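Local coordinates for protein putative fimbrium tip subunit Fim1F (Parabacteroides distasonis, PDB 3R4R) that is probably a component of the tip of fimbriae, the cell-surface filaments that mediate adhesion and biofilm formation, at residues 44-49 / 103-108; 61-66 / 110-115; 169-174 / 226-231. All coordinates share one frame; numbering follows the deposited sequence.

Interaction 1 (44-49 / 103-108); sequences IQNCHV and VANANN
The antiparallel pairing of strands 46-52 and 96-104, in a sheet of the fold's N-terminal half, runs out here, and asparagines carry the contact on past its end. The pairing proper rests on two bridges. His48 and Val103 form a hydrogen-bonded pair, with His48 N to Val103 O at 2.8 Å and Val103 N to His48 O at 2.9 Å; Cys47 and Ala104 form the non-hydrogen-bonded pair next to it. Asn105 N still reaches Asn46 O at 2.7 Å, but Asn105 has a left-handed backbone, and there segment 103-108 turns out of the sheet. The Asn105 side chain takes over: Asn105 OD1 accepts from Gln45 N at 2.7 Å, in the carbonyl plane, and more weakly from Asn46 N, while Asn105 ND2 binds the backbone oxygens of Thr43 and Leu142. Ile44 CG2 packs on Ala104 CB at 3.8 Å beside this junction.

Asn46 and Asn107 lie alongside one another, running opposite ways, with amide planes 18° apart. With chi1 at 64°, Asn46 holds its amide over the residues that follow Asn105, where Asn46 OD1 accepts from Asn107 N at 3.1 Å and ND2 donates to a water that also donates to Asn107 O. In return, Asn107 ND2 donates to Cys47 O at 3.0 Å, with that oxygen near the plane of its amide but the nitrogen well above the carbonyl plane of Cys47.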
# COMPACT_ATOMS: atom_id res chain seq x y z
N ILE A 44 -10.25 -3.25 -4.25
CA ILE A 44 -9.56 -2.87 -5.46
C ILE A 44 -10.66 -2.40 -6.42
O ILE A 44 -11.55 -3.18 -6.76
CB ILE A 44 -8.67 -3.99 -6.02
CG1 ILE A 44 -7.59 -4.38 -5.01
CG2 ILE A 44 -8.04 -3.58 -7.38
CD1 ILE A 44 -6.81 -5.61 -5.40
N GLN A 45 -10.60 -1.10 -6.81
CA GLN A 45 -11.59 -0.50 -7.71
C GLN A 45 -11.06 -0.51 -9.13
O GLN A 45 -11.86 -0.48 -10.07
CB GLN A 45 -11.93 0.92 -7.27
CG GLN A 45 -12.62 1.00 -5.91
CD GLN A 45 -13.13 2.38 -5.61
OE1 GLN A 45 -13.92 2.96 -6.36
NE2 GLN A 45 -12.80 2.89 -4.44
N ASN A 46 -9.74 -0.57 -9.31
CA ASN A 46 -9.04 -0.55 -10.60
C ASN A 46 -7.60 -1.03 -10.43
O ASN A 46 -7.07 -0.97 -9.32
CB ASN A 46 -9.07 0.87 -11.20
CG ASN A 46 -8.34 1.93 -10.40
OD1 ASN A 46 -7.11 1.94 -10.29
ND2 ASN A 46 -9.08 2.90 -9.91
N CYS A 47 -6.96 -1.48 -11.49
CA CYS A 47 -5.56 -1.90 -11.44
C CYS A 47 -4.94 -1.81 -12.82
O CYS A 47 -5.62 -1.77 -13.84
CB CYS A 47 -5.39 -3.31 -10.85
SG CYS A 47 -6.12 -4.65 -11.84
N HIS A 48 -3.60 -1.79 -12.82
CA HIS A 48 -2.70 -1.82 -13.94
C HIS A 48 -1.90 -3.10 -13.84
O HIS A 48 -1.29 -3.36 -12.81
CB HIS A 48 -1.81 -0.55 -13.99
CG HIS A 48 -0.73 -0.61 -15.03
ND1 HIS A 48 -0.98 -0.27 -16.34
CD2 HIS A 48 0.57 -0.95 -14.91
CE1 HIS A 48 0.17 -0.43 -16.97
NE2 HIS A 48 1.12 -0.85 -16.16
N VAL A 49 -1.95 -3.93 -14.88
CA VAL A 49 -1.20 -5.19 -14.91
C VAL A 49 -0.20 -5.09 -16.05
O VAL A 49 -0.55 -4.70 -17.16
CB VAL A 49 -2.14 -6.43 -15.02
CG1 VAL A 49 -1.36 -7.72 -15.23
CG2 VAL A 49 -3.05 -6.54 -13.80
N VAL A 103 -0.34 -2.91 -10.14
CA VAL A 103 -0.48 -1.66 -9.37
C VAL A 103 -1.99 -1.43 -9.23
O VAL A 103 -2.66 -1.19 -10.23
CB VAL A 103 0.27 -0.42 -9.91
CG1 VAL A 103 0.07 0.79 -8.98
CG2 VAL A 103 1.75 -0.71 -10.12
N ALA A 104 -2.52 -1.56 -8.01
CA ALA A 104 -3.96 -1.41 -7.77
C ALA A 104 -4.31 -0.02 -7.24
O ALA A 104 -3.58 0.53 -6.44
CB ALA A 104 -4.43 -2.47 -6.79
N ASN A 105 -5.46 0.52 -7.72
CA ASN A 105 -6.17 1.76 -7.34
C ASN A 105 -5.37 3.03 -7.63
O ASN A 105 -5.60 4.05 -6.95
CB ASN A 105 -6.54 1.75 -5.85
CG ASN A 105 -7.54 0.70 -5.47
OD1 ASN A 105 -8.44 0.34 -6.23
ND2 ASN A 105 -7.51 0.31 -4.25
N ALA A 106 -4.56 3.04 -8.71
CA ALA A 106 -3.74 4.21 -9.12
C ALA A 106 -4.09 4.68 -10.55
O ALA A 106 -3.57 5.70 -11.00
CB ALA A 106 -2.27 3.85 -9.03
N ASN A 107 -5.00 3.98 -11.25
CA ASN A 107 -5.44 4.35 -12.60
C ASN A 107 -6.18 5.69 -12.61
O ASN A 107 -6.68 6.14 -11.59
CB ASN A 107 -6.38 3.27 -13.24
CG ASN A 107 -5.82 1.90 -13.49
OD1 ASN A 107 -4.65 1.61 -13.25
ND2 ASN A 107 -6.67 1.00 -13.98
N ASN A 108 -6.24 6.30 -13.79
CA ASN A 108 -7.02 7.48 -14.11
C ASN A 108 -8.39 6.98 -14.59
O ASN A 108 -8.62 5.77 -14.59
CB ASN A 108 -6.28 8.36 -15.14
CG ASN A 108 -4.92 8.90 -14.77
OD1 ASN A 108 -4.01 8.95 -15.61
ND2 ASN A 108 -4.74 9.35 -13.54
O HOH W 1 -7.73 5.54 -9.14

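Interaction 2 (61-66 / 110-115)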
# COMPACT_ATOMS: atom_id res chain seq x y z
N PHE A 61 0.38 -4.99 -21.28
CA PHE A 61 -0.18 -4.26 -20.15
C PHE A 61 -1.69 -4.12 -20.36
O PHE A 61 -2.14 -4.02 -21.51
CB PHE A 61 0.48 -2.88 -19.91
CG PHE A 61 -0.12 -1.72 -20.67
CD1 PHE A 61 0.32 -1.40 -21.95
CD2 PHE A 61 -1.15 -0.97 -20.11
CE1 PHE A 61 -0.27 -0.36 -22.66
CE2 PHE A 61 -1.75 0.06 -20.84
CZ PHE A 61 -1.30 0.37 -22.10
N LYS A 62 -2.46 -4.01 -19.28
CA LYS A 62 -3.90 -3.80 -19.36
C LYS A 62 -4.34 -3.10 -18.11
O LYS A 62 -3.79 -3.34 -17.03
CB LYS A 62 -4.65 -5.13 -19.59
CG LYS A 62 -6.17 -5.05 -19.64
CD LYS A 62 -6.78 -6.32 -20.23
CE LYS A 62 -8.29 -6.41 -20.11
NZ LYS A 62 -9.02 -5.27 -20.71
N ASN A 63 -5.31 -2.19 -18.28
CA ASN A 63 -5.92 -1.44 -17.20
C ASN A 63 -7.32 -1.95 -17.01
O ASN A 63 -8.13 -1.90 -17.95
CB ASN A 63 -5.89 0.07 -17.50
CG ASN A 63 -4.48 0.61 -17.55
OD1 ASN A 63 -3.62 0.33 -16.70
ND2 ASN A 63 -4.24 1.45 -18.53
N PHE A 64 -7.57 -2.54 -15.82
CA PHE A 64 -8.87 -3.09 -15.38
C PHE A 64 -9.60 -2.13 -14.49
O PHE A 64 -8.96 -1.41 -13.72
CB PHE A 64 -8.71 -4.41 -14.63
CG PHE A 64 -8.07 -5.52 -15.42
CD1 PHE A 64 -6.68 -5.67 -15.45
CD2 PHE A 64 -8.86 -6.48 -16.05
CE1 PHE A 64 -6.10 -6.73 -16.15
CE2 PHE A 64 -8.27 -7.54 -16.73
CZ PHE A 64 -6.90 -7.66 -16.77
N TYR A 65 -10.94 -2.15 -14.55
CA TYR A 65 -11.80 -1.30 -13.73
C TYR A 65 -12.83 -2.19 -13.00
O TYR A 65 -12.81 -3.41 -13.18
CB TYR A 65 -12.44 -0.21 -14.60
CG TYR A 65 -11.39 0.75 -15.12
CD1 TYR A 65 -10.93 1.81 -14.35
CD2 TYR A 65 -10.78 0.53 -16.36
CE1 TYR A 65 -9.93 2.67 -14.82
CE2 TYR A 65 -9.78 1.39 -16.84
CZ TYR A 65 -9.35 2.45 -16.06
OH TYR A 65 -8.36 3.30 -16.51
N SER A 66 -13.66 -1.61 -12.12
CA SER A 66 -14.58 -2.34 -11.23
C SER A 66 -15.45 -3.38 -11.97
O SER A 66 -15.68 -4.45 -11.41
CB SER A 66 -15.50 -1.39 -10.47
OG SER A 66 -16.25 -0.55 -11.32
N ASN A 110 -9.74 6.50 -17.68
CA ASN A 110 -9.69 5.61 -18.85
C ASN A 110 -8.31 4.96 -19.10
O ASN A 110 -8.17 4.12 -20.00
CB ASN A 110 -10.03 6.44 -20.13
CG ASN A 110 -11.20 7.38 -20.02
OD1 ASN A 110 -11.05 8.59 -20.27
ND2 ASN A 110 -12.36 6.88 -19.57
N ASN A 111 -7.30 5.37 -18.36
CA ASN A 111 -5.94 4.89 -18.57
C ASN A 111 -5.18 4.91 -17.25
O ASN A 111 -5.77 5.27 -16.24
CB ASN A 111 -5.20 5.75 -19.65
CG ASN A 111 -4.89 7.21 -19.33
OD1 ASN A 111 -5.37 7.81 -18.37
ND2 ASN A 111 -4.06 7.84 -20.15
N SER A 112 -3.87 4.56 -17.24
CA SER A 112 -3.09 4.64 -16.01
C SER A 112 -1.89 5.56 -16.19
O SER A 112 -1.42 5.75 -17.33
CB SER A 112 -2.63 3.26 -15.54
OG SER A 112 -1.41 2.87 -16.16
N PRO A 113 -1.31 6.09 -15.09
CA PRO A 113 -0.07 6.89 -15.24
C PRO A 113 1.18 6.05 -15.64
O PRO A 113 2.25 6.61 -15.82
CB PRO A 113 0.11 7.50 -13.83
CG PRO A 113 -0.61 6.63 -12.93
CD PRO A 113 -1.73 6.02 -13.68
N PHE A 114 1.05 4.71 -15.81
CA PHE A 114 2.16 3.78 -16.10
C PHE A 114 2.18 3.30 -17.55
O PHE A 114 3.07 2.52 -17.93
CB PHE A 114 2.04 2.56 -15.17
CG PHE A 114 1.56 2.90 -13.77
CD1 PHE A 114 2.40 3.51 -12.86
CD2 PHE A 114 0.27 2.59 -13.37
CE1 PHE A 114 1.94 3.88 -11.60
CE2 PHE A 114 -0.19 2.95 -12.09
CZ PHE A 114 0.66 3.59 -11.22
N ASP A 115 1.20 3.75 -18.35
CA ASP A 115 1.00 3.33 -19.74
C ASP A 115 2.20 3.61 -20.66
O ASP A 115 2.39 2.85 -21.61
CB ASP A 115 -0.22 4.02 -20.34
CG ASP A 115 -1.54 3.56 -19.78
OD1 ASP A 115 -1.53 2.70 -18.89
OD2 ASP A 115 -2.58 4.01 -20.28
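Asn63, on strand 58-65, meets Asp115 and Ser112 of the loop 110-115; side chains of the strand reach over to the loop, with no backbone-to-backbone bond, and even at Asn63 and Asn111 the CA atoms stay 6.5 Å apart. Asn63 CB leaves the strand toward the loop, and chi1 of -65° sets CG beside the backbone N. At CG the side chain comes within van der Waals range of Ser112 CB. Its two tips then divide the work. Asn63 OD1 lies 3.3 Å from Ser112 CB and accepts its hydrogen bond from His48 ND1, on the adjoining strand. Asn63 ND2 donates to Asp115 OD1 at 3.0 Å, with an N-H...O angle of 176°. Amide and carboxylate are nearly coplanar, 19° apart, and Asp115 OD1 offers its syn lone pair, on the side of Asp115 OD2.

The same Asp115 oxygen receives a second strong bond, from Ser112 OG at 2.7 Å, arriving from above the carboxylate plane. Ser112 N adds only weak bonds to the two carboxylate oxygens. Ser112 OG also accepts from Phe114 N, making an ST turn within the type I turn that runs from Ser112 to Asp115. On the strand side, Phe61 brings CE2 to 3.3 Å from Asp115 OD1. Farther along the strand, Tyr65 reaches the start of the loop with its phenol oxygen, which is hydrogen-bonded to Asn108 O.

Two firm donors converging from different directions fix the rotation of the Asp115 carboxylate and would probably help stabilise its negative charge. Asn63 thereby relays a polar connection from His48 to the loop turn, tying this surface loop to the strand without backbone pairing.

Interaction 3 (169-174 / 226-231). With SO4 (sulfate ion), chain C; EDO (1,2-ethanediol), chain F; EDO (1,2-ethanediol), chain E.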
# COMPACT_ATOMS: atom_id res chain seq x y z
N SER A 169 0.71 1.97 1.61
CA SER A 169 0.62 2.89 2.73
C SER A 169 0.68 2.16 4.05
O SER A 169 0.48 0.94 4.11
CB SER A 169 -0.67 3.70 2.65
OG SER A 169 -1.80 2.86 2.77
N ALA A 170 0.96 2.91 5.11
CA ALA A 170 0.86 2.47 6.50
C ALA A 170 -0.46 2.98 7.08
O ALA A 170 -0.91 4.07 6.71
CB ALA A 170 2.04 2.97 7.30
N LYS A 171 -1.11 2.17 7.95
CA LYS A 171 -2.35 2.54 8.62
C LYS A 171 -2.03 2.94 10.07
O LYS A 171 -1.36 2.20 10.79
CB LYS A 171 -3.36 1.37 8.55
CG LYS A 171 -4.72 1.62 9.25
CD LYS A 171 -5.59 0.35 9.21
CE LYS A 171 -6.89 0.50 9.95
NZ LYS A 171 -7.72 -0.73 9.85
N ILE A 172 -2.47 4.13 10.47
CA ILE A 172 -2.18 4.66 11.83
C ILE A 172 -3.49 5.02 12.55
O ILE A 172 -4.26 5.83 12.03
CB ILE A 172 -1.21 5.90 11.80
CG1 ILE A 172 0.06 5.65 10.94
CG2 ILE A 172 -0.86 6.37 13.23
CD1 ILE A 172 0.92 6.94 10.77
N GLU A 173 -3.72 4.42 13.73
CA GLU A 173 -4.89 4.72 14.56
C GLU A 173 -4.46 5.38 15.89
O GLU A 173 -3.76 4.75 16.67
CB GLU A 173 -5.71 3.44 14.83
CG GLU A 173 -6.98 3.71 15.65
CD GLU A 173 -7.84 2.54 16.08
OE1 GLU A 173 -7.39 1.37 15.98
OE2 GLU A 173 -8.97 2.79 16.57
N TYR A 174 -4.87 6.62 16.14
CA TYR A 174 -4.64 7.27 17.44
C TYR A 174 -5.77 6.83 18.36
O TYR A 174 -6.94 7.06 18.02
CB TYR A 174 -4.52 8.81 17.33
CG TYR A 174 -4.65 9.54 18.65
CD1 TYR A 174 -3.60 9.54 19.57
CD2 TYR A 174 -5.79 10.27 18.95
CE1 TYR A 174 -3.71 10.24 20.78
CE2 TYR A 174 -5.91 10.96 20.16
CZ TYR A 174 -4.86 10.95 21.07
OH TYR A 174 -4.98 11.62 22.26
N PRO A 226 -9.69 12.85 11.31
CA PRO A 226 -9.95 11.44 11.65
C PRO A 226 -8.91 10.86 12.61
O PRO A 226 -7.77 11.31 12.68
CB PRO A 226 -9.87 10.72 10.29
CG PRO A 226 -9.00 11.58 9.46
CD PRO A 226 -9.21 13.00 9.91
N VAL A 227 -9.34 9.83 13.34
CA VAL A 227 -8.61 9.09 14.38
C VAL A 227 -7.79 7.97 13.67
O VAL A 227 -6.71 7.65 14.14
CB VAL A 227 -9.66 8.59 15.41
CG1 VAL A 227 -9.31 7.27 16.08
CG2 VAL A 227 -9.94 9.67 16.43
N THR A 228 -8.26 7.45 12.54
CA THR A 228 -7.54 6.49 11.70
C THR A 228 -7.14 7.23 10.41
O THR A 228 -7.99 7.79 9.71
CB THR A 228 -8.33 5.18 11.44
OG1 THR A 228 -8.53 4.46 12.68
CG2 THR A 228 -7.62 4.25 10.41
N PHE A 229 -5.84 7.27 10.11
CA PHE A 229 -5.34 7.97 8.94
C PHE A 229 -4.17 7.16 8.31
O PHE A 229 -3.72 6.17 8.91
CB PHE A 229 -4.93 9.42 9.32
CG PHE A 229 -4.04 9.52 10.53
CD1 PHE A 229 -4.60 9.60 11.81
CD2 PHE A 229 -2.66 9.59 10.40
CE1 PHE A 229 -3.78 9.68 12.94
CE2 PHE A 229 -1.84 9.69 11.52
CZ PHE A 229 -2.41 9.71 12.79
N TYR A 230 -3.74 7.56 7.08
CA TYR A 230 -2.73 6.86 6.29
C TYR A 230 -1.62 7.77 5.79
O TYR A 230 -1.80 8.98 5.70
CB TYR A 230 -3.38 6.21 5.05
CG TYR A 230 -4.65 5.43 5.32
CD1 TYR A 230 -4.60 4.13 5.81
CD2 TYR A 230 -5.90 6.01 5.11
CE1 TYR A 230 -5.76 3.44 6.14
CE2 TYR A 230 -7.07 5.33 5.44
CZ TYR A 230 -7.00 4.04 5.95
OH TYR A 230 -8.14 3.33 6.19
N THR A 231 -0.50 7.16 5.40
CA THR A 231 0.68 7.81 4.83
C THR A 231 1.53 6.80 4.06
O THR A 231 1.56 5.60 4.40
CB THR A 231 1.53 8.50 5.93
OG1 THR A 231 2.67 9.10 5.33
CG2 THR A 231 1.99 7.54 7.03
S SO4 C . -12.35 8.09 12.36
O1 SO4 C . -12.17 8.37 10.93
O2 SO4 C . -13.74 7.66 12.60
O3 SO4 C . -11.43 6.99 12.75
O4 SO4 C . -12.10 9.29 13.14
C1 EDO F . -4.57 11.34 5.48
O1 EDO F . -4.84 11.81 4.14
C2 EDO F . -5.80 10.64 6.05
O2 EDO F . -5.83 9.25 5.72
C1 EDO E . -1.69 -1.35 6.03
O1 EDO E . -2.42 -0.25 5.45
C2 EDO E . -2.69 -2.35 6.61
O2 EDO E . -2.08 -3.65 6.73
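Phe229 has chi1 at 49°, placing its CG between the backbone N and the carbonyl carbon, and this turns the ring back over Ile172, where chi1 of -50° puts CG1 anti to the carbonyl carbon and leaves CG2 anti to the backbone N. Ile172 CB then sits 4.2 Å from the Phe229 ring centroid, a CH-pi contact over the face, while Ile172 CG2 meets Phe229 CZ at 3.7 Å. Ile172 CD1 reaches on to Thr231 CG2, so these three side chains join on one face of the sheet.

Beneath them, strands 169-174 and 228-231 run antiparallel, their axes 4.8 Å apart at an angle of 150°. Ile172 and Phe229 exchange two bonds, N to O each way, both 2.9 Å. The pairing extends to Tyr174 N and Val227 O at one end and to Ala170 and Thr231 at the other, where the return bond is weak. Val227 N donates to sulfate O4 at 2.8 Å and Thr228 N weakly to O3; the ion probably comes from the crystallisation liquor.

On the other sheet face, the side chains of Lys171 and Tyr230 run alongside one another in the same direction, Lys171 CG 3.8 Å from Tyr230 CE1. Glu173 CG comes to 3.4 Å from Thr228 OG1.

The two faces thus differ in chemistry. Ile172 goes on to Ile269 of neighbouring strand 266-273, and Phe229 to Leu191 and Val194 of strand 191-202 in the second sheet, consistent with a core of this transthyretin-like domain. Opposite, polar and charged ends find distant partners: Glu41 takes a salt bridge from Lys171 and a hydrogen bond with Tyr230, and Glu173 bonds Tyr266.

Overall arrangement
Interactions 1 and 2 are neighbours, their centres 7 Å apart: strands 46-52 and 58-65 pair side by side, and the two contacts touch through His48 and Asn63. Their segments alternate along the chain, so the connection 103-115 first leaves strand 46-52 and then settles against strand 58-65. Interaction 3 follows later in sequence, within the Fim1F C-terminal domain, of transthyretin-like type. Its centre is about 21 Å from that of interaction 1 and about 27 Å from that of interaction 2, with no touch. Strand 161-179 pairs with 144-152, itself a partner of 96-104, and with 228-232, so both regions of the molecule meet on it.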